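Local coordinates for transcriptional regulator (Pyrococcus horikoshii, PDB 1UDD), which is a TenA homologue, an all-helical protein of the TENA/THI-4/PQQC family that assembles from four copies, at residues L53-A64 against M117-I126; Y140-L151 against E161-N169. One frame throughout, in Å; residues are numbered along the deposited sequence.

Interaction 1: L53-A64 against M117-I126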
loop_
_atom_site.group_PDB
_atom_site.type_symbol
_atom_site.label_atom_id
_atom_site.label_comp_id
_atom_site.label_asym_id
_atom_site.label_seq_id
_atom_site.Cartn_x
_atom_site.Cartn_y
_atom_site.Cartn_z
ATOM N N LEU A 53 -10.081 -9.537 8.178
ATOM C CA LEU A 53 -10.047 -10.478 7.062
ATOM C C LEU A 53 -10.466 -9.705 5.812
ATOM O O LEU A 53 -9.916 -9.889 4.729
ATOM C CB LEU A 53 -11.017 -11.625 7.321
ATOM C CG LEU A 53 -10.831 -12.947 6.573
ATOM C CD1 LEU A 53 -9.485 -13.553 6.953
ATOM C CD2 LEU A 53 -11.974 -13.917 6.939
ATOM N N THR A 54 -11.452 -8.833 5.976
ATOM C CA THR A 54 -11.947 -8.018 4.870
ATOM C C THR A 54 -10.880 -7.058 4.335
ATOM O O THR A 54 -10.702 -6.945 3.124
ATOM C CB THR A 54 -13.184 -7.221 5.307
ATOM O OG1 THR A 54 -14.209 -8.143 5.692
ATOM C CG2 THR A 54 -13.703 -6.357 4.183
ATOM N N ARG A 55 -10.167 -6.374 5.230
ATOM C CA ARG A 55 -9.125 -5.440 4.809
ATOM C C ARG A 55 -8.046 -6.138 4.018
ATOM O O ARG A 55 -7.599 -5.629 2.988
ATOM C CB ARG A 55 -8.438 -4.755 6.003
ATOM C CG ARG A 55 -9.240 -3.664 6.665
ATOM C CD ARG A 55 -8.458 -2.964 7.800
ATOM N NE ARG A 55 -9.417 -2.338 8.697
ATOM C CZ ARG A 55 -10.114 -1.259 8.381
ATOM N NH1 ARG A 55 -9.923 -0.683 7.204
ATOM N NH2 ARG A 55 -11.052 -0.807 9.206
ATOM N N ALA A 56 -7.607 -7.297 4.503
ATOM C CA ALA A 56 -6.539 -8.012 3.814
ATOM C C ALA A 56 -7.014 -8.490 2.439
ATOM O O ALA A 56 -6.270 -8.402 1.455
ATOM C CB ALA A 56 -6.033 -9.191 4.675
ATOM N N LEU A 57 -8.256 -8.968 2.360
ATOM C CA LEU A 57 -8.778 -9.414 1.075
ATOM C C LEU A 57 -8.850 -8.260 0.090
ATOM O O LEU A 57 -8.571 -8.441 -1.101
ATOM C CB LEU A 57 -10.162 -10.041 1.230
ATOM C CG LEU A 57 -10.119 -11.462 1.814
ATOM C CD1 LEU A 57 -11.522 -11.900 2.255
ATOM C CD2 LEU A 57 -9.539 -12.409 0.792
ATOM N N ALA A 58 -9.209 -7.072 0.587
ATOM C CA ALA A 58 -9.312 -5.909 -0.285
ATOM C C ALA A 58 -7.927 -5.585 -0.875
ATOM O O ALA A 58 -7.801 -5.360 -2.072
ATOM C CB ALA A 58 -9.863 -4.702 0.491
ATOM N N VAL A 59 -6.893 -5.558 -0.040
ATOM C CA VAL A 59 -5.551 -5.268 -0.555
ATOM C C VAL A 59 -5.120 -6.333 -1.582
ATOM O O VAL A 59 -4.635 -6.005 -2.667
ATOM C CB VAL A 59 -4.509 -5.201 0.576
ATOM C CG1 VAL A 59 -3.124 -5.034 -0.018
ATOM C CG2 VAL A 59 -4.836 -4.047 1.512
ATOM N N ILE A 60 -5.295 -7.607 -1.252
ATOM C CA ILE A 60 -4.930 -8.652 -2.207
ATOM C C ILE A 60 -5.683 -8.415 -3.524
ATOM O O ILE A 60 -5.092 -8.437 -4.613
ATOM C CB ILE A 60 -5.273 -10.057 -1.676
ATOM C CG1 ILE A 60 -4.427 -10.364 -0.442
ATOM C CG2 ILE A 60 -5.026 -11.107 -2.776
ATOM C CD1 ILE A 60 -4.729 -11.707 0.172
ATOM N N SER A 61 -6.976 -8.139 -3.431
ATOM C CA SER A 61 -7.754 -7.916 -4.649
ATOM C C SER A 61 -7.261 -6.699 -5.432
ATOM O O SER A 61 -7.233 -6.709 -6.669
ATOM C CB SER A 61 -9.237 -7.748 -4.324
ATOM O OG SER A 61 -9.499 -6.434 -3.894
ATOM N N SER A 62 -6.862 -5.654 -4.719
ATOM C CA SER A 62 -6.395 -4.443 -5.379
ATOM C C SER A 62 -5.145 -4.669 -6.250
ATOM O O SER A 62 -4.857 -3.888 -7.157
ATOM C CB SER A 62 -6.098 -3.378 -4.323
ATOM O OG SER A 62 -4.900 -3.681 -3.624
ATOM N N LYS A 63 -4.433 -5.758 -5.990
ATOM C CA LYS A 63 -3.192 -6.078 -6.690
ATOM C C LYS A 63 -3.314 -7.233 -7.680
ATOM O O LYS A 63 -2.458 -7.431 -8.540
ATOM C CB LYS A 63 -2.115 -6.398 -5.648
ATOM C CG LYS A 63 -1.946 -5.273 -4.625
ATOM C CD LYS A 63 -1.152 -5.709 -3.381
ATOM C CE LYS A 63 0.280 -6.119 -3.689
ATOM N NZ LYS A 63 1.014 -6.434 -2.412
ATOM N N ALA A 64 -4.392 -7.981 -7.558
ATOM C CA ALA A 64 -4.612 -9.122 -8.404
ATOM C C ALA A 64 -5.017 -8.767 -9.825
ATOM O O ALA A 64 -5.446 -7.655 -10.125
ATOM C CB ALA A 64 -5.665 -10.020 -7.768
ATOM N N MET A 117 -2.009 -10.287 8.722
ATOM C CA MET A 117 -2.719 -10.525 7.453
ATOM C C MET A 117 -2.560 -9.328 6.502
ATOM O O MET A 117 -2.184 -9.489 5.343
ATOM C CB MET A 117 -4.227 -10.736 7.678
ATOM C CG MET A 117 -4.602 -11.831 8.696
ATOM S SD MET A 117 -6.340 -12.306 8.609
ATOM C CE MET A 117 -7.094 -10.794 8.281
ATOM N N LEU A 118 -2.866 -8.131 7.000
ATOM C CA LEU A 118 -2.788 -6.937 6.178
ATOM C C LEU A 118 -1.356 -6.670 5.729
ATOM O O LEU A 118 -1.102 -6.394 4.565
ATOM C CB LEU A 118 -3.328 -5.727 6.950
ATOM C CG LEU A 118 -3.452 -4.447 6.111
ATOM C CD1 LEU A 118 -4.363 -4.695 4.919
ATOM C CD2 LEU A 118 -4.011 -3.333 6.963
ATOM N N ALA A 119 -0.418 -6.747 6.660
ATOM C CA ALA A 119 0.984 -6.520 6.322
ATOM C C ALA A 119 1.482 -7.499 5.250
ATOM O O ALA A 119 2.250 -7.123 4.348
ATOM C CB ALA A 119 1.848 -6.630 7.577
ATOM N N THR A 120 1.058 -8.752 5.348
ATOM C CA THR A 120 1.487 -9.763 4.380
ATOM C C THR A 120 0.862 -9.520 3.010
ATOM O O THR A 120 1.511 -9.700 1.971
ATOM C CB THR A 120 1.156 -11.176 4.885
ATOM O OG1 THR A 120 1.706 -11.342 6.194
ATOM C CG2 THR A 120 1.768 -12.228 3.983
ATOM N N ALA A 121 -0.398 -9.096 3.004
ATOM C CA ALA A 121 -1.088 -8.781 1.756
ATOM C C ALA A 121 -0.378 -7.599 1.069
ATOM O O ALA A 121 -0.241 -7.552 -0.153
ATOM C CB ALA A 121 -2.529 -8.402 2.047
ATOM N N TYR A 122 0.064 -6.640 1.873
ATOM C CA TYR A 122 0.730 -5.464 1.347
ATOM C C TYR A 122 2.124 -5.730 0.790
ATOM O O TYR A 122 2.448 -5.325 -0.323
ATOM C CB TYR A 122 0.817 -4.364 2.427
ATOM C CG TYR A 122 1.726 -3.228 2.011
ATOM C CD1 TYR A 122 3.073 -3.236 2.355
ATOM C CD2 TYR A 122 1.263 -2.205 1.165
ATOM C CE1 TYR A 122 3.947 -2.265 1.868
ATOM C CE2 TYR A 122 2.130 -1.235 0.662
ATOM C CZ TYR A 122 3.478 -1.271 1.019
ATOM O OH TYR A 122 4.368 -0.338 0.518
ATOM N N LYS A 123 2.961 -6.404 1.552
ATOM C CA LYS A 123 4.304 -6.622 1.059
ATOM C C LYS A 123 4.529 -7.744 0.074
ATOM O O LYS A 123 5.468 -7.664 -0.718
ATOM C CB LYS A 123 5.291 -6.752 2.218
ATOM C CG LYS A 123 4.904 -7.726 3.269
ATOM C CD LYS A 123 5.895 -7.658 4.412
ATOM C CE LYS A 123 5.467 -8.571 5.536
ATOM N NZ LYS A 123 6.568 -8.758 6.504
ATOM N N GLY A 124 3.660 -8.751 0.062
ATOM C CA GLY A 124 3.893 -9.874 -0.841
ATOM C C GLY A 124 3.000 -9.930 -2.046
ATOM O O GLY A 124 2.075 -9.113 -2.158
ATOM N N ASN A 125 3.279 -10.872 -2.954
ATOM C CA ASN A 125 2.456 -11.056 -4.152
ATOM C C ASN A 125 1.105 -11.653 -3.703
ATOM O O ASN A 125 0.887 -11.853 -2.494
ATOM C CB ASN A 125 3.152 -11.987 -5.164
ATOM C CG ASN A 125 3.593 -13.316 -4.552
ATOM O OD1 ASN A 125 2.875 -13.913 -3.744
ATOM N ND2 ASN A 125 4.782 -13.789 -4.951
ATOM N N ILE A 126 0.207 -11.958 -4.641
ATOM C CA ILE A 126 -1.106 -12.484 -4.253
ATOM C C ILE A 126 -1.059 -13.853 -3.592
ATOM O O ILE A 126 -1.820 -14.126 -2.657
ATOM C CB ILE A 126 -2.080 -12.550 -5.443
ATOM C CG1 ILE A 126 -1.727 -13.716 -6.345
ATOM C CG2 ILE A 126 -2.020 -11.244 -6.219
ATOM C CD1 ILE A 126 -2.901 -14.252 -7.126
#

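Interaction 2: Y140-L151 against E161-N169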
loop_
_atom_site.group_PDB
_atom_site.type_symbol
_atom_site.label_atom_id
_atom_site.label_comp_id
_atom_site.label_asym_id
_atom_site.label_seq_id
_atom_site.Cartn_x
_atom_site.Cartn_y
_atom_site.Cartn_z
ATOM N N TYR A 140 -10.321 -23.836 10.134
ATOM C CA TYR A 140 -11.690 -23.853 10.643
ATOM C C TYR A 140 -12.469 -25.031 10.073
ATOM O O TYR A 140 -13.325 -25.612 10.751
ATOM C CB TYR A 140 -12.405 -22.529 10.327
ATOM C CG TYR A 140 -12.249 -21.496 11.431
ATOM C CD1 TYR A 140 -10.984 -21.030 11.817
ATOM C CD2 TYR A 140 -13.361 -21.050 12.149
ATOM C CE1 TYR A 140 -10.840 -20.147 12.906
ATOM C CE2 TYR A 140 -13.228 -20.181 13.231
ATOM C CZ TYR A 140 -11.975 -19.735 13.606
ATOM O OH TYR A 140 -11.865 -18.892 14.690
ATOM N N ALA A 141 -12.172 -25.389 8.832
ATOM C CA ALA A 141 -12.835 -26.523 8.212
ATOM C C ALA A 141 -12.265 -27.821 8.780
ATOM O O ALA A 141 -13.018 -28.757 9.059
ATOM C CB ALA A 141 -12.646 -26.483 6.694
ATOM N N GLU A 142 -10.939 -27.879 8.952
ATOM C CA GLU A 142 -10.295 -29.086 9.477
ATOM C C GLU A 142 -10.704 -29.358 10.916
ATOM O O GLU A 142 -10.848 -30.510 11.318
ATOM C CB GLU A 142 -8.768 -28.983 9.404
ATOM C CG GLU A 142 -8.167 -29.167 8.039
ATOM C CD GLU A 142 -8.428 -30.538 7.434
ATOM O OE1 GLU A 142 -8.470 -31.544 8.177
ATOM O OE2 GLU A 142 -8.564 -30.611 6.196
ATOM N N ILE A 143 -10.860 -28.293 11.696
ATOM C CA ILE A 143 -11.265 -28.432 13.083
ATOM C C ILE A 143 -12.655 -29.072 13.139
ATOM O O ILE A 143 -12.872 -30.012 13.895
ATOM C CB ILE A 143 -11.313 -27.060 13.795
ATOM C CG1 ILE A 143 -9.899 -26.482 13.951
ATOM C CG2 ILE A 143 -11.961 -27.216 15.153
ATOM C CD1 ILE A 143 -9.877 -25.039 14.524
ATOM N N ALA A 144 -13.589 -28.563 12.338
ATOM C CA ALA A 144 -14.949 -29.099 12.312
ATOM C C ALA A 144 -14.911 -30.553 11.866
ATOM O O ALA A 144 -15.539 -31.415 12.483
ATOM C CB ALA A 144 -15.831 -28.284 11.374
ATOM N N GLU A 145 -14.168 -30.827 10.796
ATOM C CA GLU A 145 -14.046 -32.194 10.298
ATOM C C GLU A 145 -13.521 -33.074 11.432
ATOM O O GLU A 145 -14.047 -34.151 11.685
ATOM C CB GLU A 145 -13.086 -32.231 9.100
ATOM C CG GLU A 145 -12.791 -33.613 8.517
ATOM C CD GLU A 145 -14.029 -34.316 7.989
ATOM O OE1 GLU A 145 -14.928 -33.619 7.477
ATOM O OE2 GLU A 145 -14.094 -35.567 8.071
ATOM N N TYR A 146 -12.510 -32.574 12.133
ATOM C CA TYR A 146 -11.876 -33.282 13.242
ATOM C C TYR A 146 -12.827 -33.607 14.402
ATOM O O TYR A 146 -12.717 -34.664 15.018
ATOM C CB TYR A 146 -10.714 -32.447 13.791
ATOM C CG TYR A 146 -9.828 -33.160 14.792
ATOM C CD1 TYR A 146 -8.660 -33.812 14.383
ATOM C CD2 TYR A 146 -10.144 -33.168 16.150
ATOM C CE1 TYR A 146 -7.825 -34.447 15.298
ATOM C CE2 TYR A 146 -9.318 -33.801 17.080
ATOM C CZ TYR A 146 -8.158 -34.435 16.645
ATOM O OH TYR A 146 -7.318 -35.024 17.561
ATOM N N HIS A 147 -13.734 -32.683 14.712
ATOM C CA HIS A 147 -14.678 -32.866 15.814
ATOM C C HIS A 147 -16.110 -33.099 15.330
ATOM O O HIS A 147 -17.068 -32.898 16.071
ATOM C CB HIS A 147 -14.642 -31.642 16.737
ATOM C CG HIS A 147 -13.324 -31.430 17.413
ATOM N ND1 HIS A 147 -12.871 -32.237 18.434
ATOM C CD2 HIS A 147 -12.360 -30.498 17.218
ATOM C CE1 HIS A 147 -11.688 -31.813 18.840
ATOM N NE2 HIS A 147 -11.355 -30.759 18.117
ATOM N N LYS A 148 -16.223 -33.529 14.081
ATOM C CA LYS A 148 -17.482 -33.811 13.401
ATOM C C LYS A 148 -18.485 -34.576 14.276
ATOM O O LYS A 148 -19.636 -34.165 14.438
ATOM C CB LYS A 148 -17.151 -34.632 12.163
ATOM C CG LYS A 148 -18.137 -34.605 11.035
ATOM C CD LYS A 148 -17.590 -35.475 9.908
ATOM C CE LYS A 148 -18.140 -35.063 8.558
ATOM N NZ LYS A 148 -17.561 -35.881 7.461
ATOM N N ASP A 149 -18.040 -35.700 14.822
ATOM C CA ASP A 149 -18.884 -36.541 15.668
ATOM C C ASP A 149 -19.382 -35.813 16.915
ATOM O O ASP A 149 -20.576 -35.848 17.218
ATOM C CB ASP A 149 -18.121 -37.819 16.055
ATOM C CG ASP A 149 -16.713 -37.534 16.579
ATOM O OD1 ASP A 149 -15.958 -36.766 15.933
ATOM O OD2 ASP A 149 -16.354 -38.094 17.638
ATOM N N LYS A 150 -18.470 -35.155 17.628
ATOM C CA LYS A 150 -18.824 -34.408 18.832
ATOM C C LYS A 150 -19.865 -33.342 18.511
ATOM O O LYS A 150 -20.744 -33.040 19.325
ATOM C CB LYS A 150 -17.609 -33.689 19.420
ATOM C CG LYS A 150 -16.479 -34.552 19.931
ATOM C CD LYS A 150 -15.481 -33.659 20.677
ATOM C CE LYS A 150 -14.292 -34.447 21.193
ATOM N NZ LYS A 150 -13.529 -35.060 20.065
ATOM N N LEU A 151 -19.752 -32.759 17.324
ATOM C CA LEU A 151 -20.671 -31.709 16.929
ATOM C C LEU A 151 -22.074 -32.260 16.745
ATOM O O LEU A 151 -23.024 -31.745 17.332
ATOM C CB LEU A 151 -20.193 -31.045 15.635
ATOM C CG LEU A 151 -20.695 -29.624 15.359
ATOM C CD1 LEU A 151 -20.107 -29.146 14.061
ATOM C CD2 LEU A 151 -22.208 -29.585 15.284
ATOM N N GLU A 161 -25.211 -24.861 15.524
ATOM C CA GLU A 161 -25.443 -24.026 14.360
ATOM C C GLU A 161 -24.086 -23.469 13.933
ATOM O O GLU A 161 -23.682 -23.585 12.777
ATOM C CB GLU A 161 -26.389 -22.872 14.709
ATOM C CG GLU A 161 -27.656 -23.287 15.449
ATOM C CD GLU A 161 -28.604 -22.116 15.691
ATOM O OE1 GLU A 161 -29.302 -21.705 14.738
ATOM O OE2 GLU A 161 -28.641 -21.601 16.832
ATOM N N TRP A 162 -23.384 -22.877 14.894
ATOM C CA TRP A 162 -22.071 -22.292 14.659
ATOM C C TRP A 162 -21.124 -23.253 13.942
ATOM O O TRP A 162 -20.512 -22.901 12.936
ATOM C CB TRP A 162 -21.443 -21.869 15.991
ATOM C CG TRP A 162 -20.101 -21.242 15.827
ATOM C CD1 TRP A 162 -19.835 -19.932 15.543
ATOM C CD2 TRP A 162 -18.838 -21.909 15.879
ATOM N NE1 TRP A 162 -18.479 -19.742 15.415
ATOM C CE2 TRP A 162 -17.842 -20.941 15.615
ATOM C CE3 TRP A 162 -18.448 -23.236 16.120
ATOM C CZ2 TRP A 162 -16.472 -21.255 15.587
ATOM C CZ3 TRP A 162 -17.085 -23.550 16.092
ATOM C CH2 TRP A 162 -16.115 -22.556 15.826
ATOM N N GLY A 163 -21.022 -24.472 14.457
ATOM C CA GLY A 163 -20.123 -25.446 13.872
ATOM C C GLY A 163 -20.462 -25.977 12.494
ATOM O O GLY A 163 -19.578 -26.100 11.642
ATOM N N LYS A 164 -21.731 -26.292 12.265
ATOM C CA LYS A 164 -22.157 -26.849 10.986
ATOM C C LYS A 164 -21.748 -26.025 9.772
ATOM O O LYS A 164 -21.572 -26.569 8.680
ATOM C CB LYS A 164 -23.677 -27.073 10.993
ATOM C CG LYS A 164 -24.121 -28.057 12.080
ATOM C CD LYS A 164 -25.596 -28.459 11.983
ATOM C CE LYS A 164 -26.546 -27.286 12.223
ATOM N NZ LYS A 164 -26.615 -26.364 11.057
ATOM N N VAL A 165 -21.573 -24.722 9.956
ATOM C CA VAL A 165 -21.190 -23.869 8.839
ATOM C C VAL A 165 -19.900 -24.358 8.163
ATOM O O VAL A 165 -19.784 -24.360 6.933
ATOM C CB VAL A 165 -20.982 -22.411 9.294
ATOM C CG1 VAL A 165 -20.672 -21.540 8.099
ATOM C CG2 VAL A 165 -22.218 -21.904 10.010
ATOM N N TYR A 166 -18.945 -24.803 8.968
ATOM C CA TYR A 166 -17.668 -25.246 8.427
ATOM C C TYR A 166 -17.638 -26.615 7.747
ATOM O O TYR A 166 -16.671 -26.933 7.048
ATOM C CB TYR A 166 -16.604 -25.136 9.523
ATOM C CG TYR A 166 -16.629 -23.769 10.177
ATOM C CD1 TYR A 166 -17.030 -23.618 11.500
ATOM C CD2 TYR A 166 -16.312 -22.622 9.449
ATOM C CE1 TYR A 166 -17.119 -22.363 12.095
ATOM C CE2 TYR A 166 -16.401 -21.353 10.028
ATOM C CZ TYR A 166 -16.806 -21.235 11.357
ATOM O OH TYR A 166 -16.907 -19.998 11.946
ATOM N N LEU A 167 -18.704 -27.403 7.911
ATOM C CA LEU A 167 -18.793 -28.722 7.271
ATOM C C LEU A 167 -19.557 -28.672 5.949
ATOM O O LEU A 167 -19.564 -29.646 5.198
ATOM C CB LEU A 167 -19.509 -29.734 8.175
ATOM C CG LEU A 167 -18.901 -30.181 9.496
ATOM C CD1 LEU A 167 -17.456 -30.590 9.274
ATOM C CD2 LEU A 167 -19.011 -29.063 10.506
ATOM N N SER A 168 -20.219 -27.552 5.673
ATOM C CA SER A 168 -20.989 -27.409 4.443
ATOM C C SER A 168 -20.111 -27.540 3.197
ATOM O O SER A 168 -18.912 -27.256 3.243
ATOM C CB SER A 168 -21.704 -26.062 4.436
ATOM O OG SER A 168 -20.777 -24.995 4.533
ATOM N N ASN A 169 -20.710 -27.973 2.088
ATOM C CA ASN A 169 -19.979 -28.149 0.837
ATOM C C ASN A 169 -19.489 -26.823 0.302
ATOM O O ASN A 169 -18.426 -26.741 -0.306
ATOM C CB ASN A 169 -20.855 -28.811 -0.243
ATOM C CG ASN A 169 -21.142 -30.273 0.045
ATOM O OD1 ASN A 169 -20.287 -30.996 0.561
ATOM N ND2 ASN A 169 -22.343 -30.724 -0.310
#

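Interaction 1: L53-A64 against M117-I126
Two parallel helices, the ends of helix 36-63 and helix 108-123, pack through apolar side chains in a buried contact, with alanines at the closest approach and a lysine closing it at its C-terminal end. The axes of 53-63 and 117-123 run 8.4 Å apart at an angle of 3°, a closeness that Ala56 and Ala121 permit. Ala56 CB meets Met117 CB at 3.8 Å, and one turn on Ala121 CB sits 3.7 Å from Ile60 CG1. Val59 straddles the seam: its CG1 branch lies by Ala121, while CG2 touches Leu118 CD1 at 3.5 Å, the two side chains crossing at about a right angle. The Met117 chain bends at chi3 (-37°), which brings its thioether and methyl end against Leu53, SD lying 3.8 Å from Leu53 CD1. Farther along, Lys63 NZ donates to three backbone carbonyls: Ala121 O (2.8 Å, in the carbonyl plane), Tyr122 O (2.8 Å, from above its own carbonyl plane) and Gly124 O (2.9 Å). The ammonium ties up carbonyls at the C terminus of helix 108-123, where the helix dipole would probably help hold its charge. Beyond it, Ile126 CG2 rests on Ala64. Tyr122 OH is hydrogen-bonded to Ser62 OG of the fourth subunit and Val59 packs on Tyr122 of the third, so the contact is part of the tetramer interface. Close parallel helix pairing of this kind builds the all-helical bundle of TenA-type proteins.

Interaction 2: Y140-L151 against E161-N169
Aromatic contact dominates one end of this partly buried junction between helix 126-146, the separate short helix 148-151, and the end of helix 157-164. The edge of Tyr140 points into the face of Tyr166 in a T-shaped stack, with centroids 5.3 Å apart and planes at 71°. Tyr140 CD2 lies 3.5 Å from Tyr166 CZ, offset toward the rim of that ring, although the two side chains point the same way. Trp162 joins them: one of its faces is covered by Tyr166 CE1, and its CZ2 comes 4.2 Å from Tyr140 CE2. The Tyr140 hydroxyl is hydrogen-bonded to Tyr42, beyond both segments. Aliphatic packing fills the other end. Leu167 sets both methyls against Ala144 CB, the CD2 contact being tight at 3.4 Å, and CD2 also meets Leu151 CD1 at 3.7 Å. Leu151, with CG anti to the backbone N (chi1 -157°), extends over the backbone of Gly163, its CD1 lying 3.6 Å from Gly163 C. Charges stay at the margin, where Lys148 NZ and Glu145 OE1 form a weak salt bridge within their own segment. The end of helix 157-164 packs crosswise on helix 126-146, a helix-helix junction of the all-helical TenA-type fold.

From the N terminus, helix 36-63 provides the first half of interaction 1, and the chain passes through three further helices before helix 108-123 returns to close a loop of 52 residues. Helix 126-146 follows directly, its first residue within interaction 1 and its C-terminal end opening interaction 2, which residues 161-169 close after nine intervening residues. The two loops stand in series, without nesting or crossing. Their centres lie about 27 Å apart, on opposite sides of the chain's centre, and helix 126-146 spans between them. Interaction 1 binds the long bundle helices beside neighbouring subunits; interaction 2 ties the end of helix 157-164 to helix 148-151 and the end of helix 126-146, with no other chain touching it.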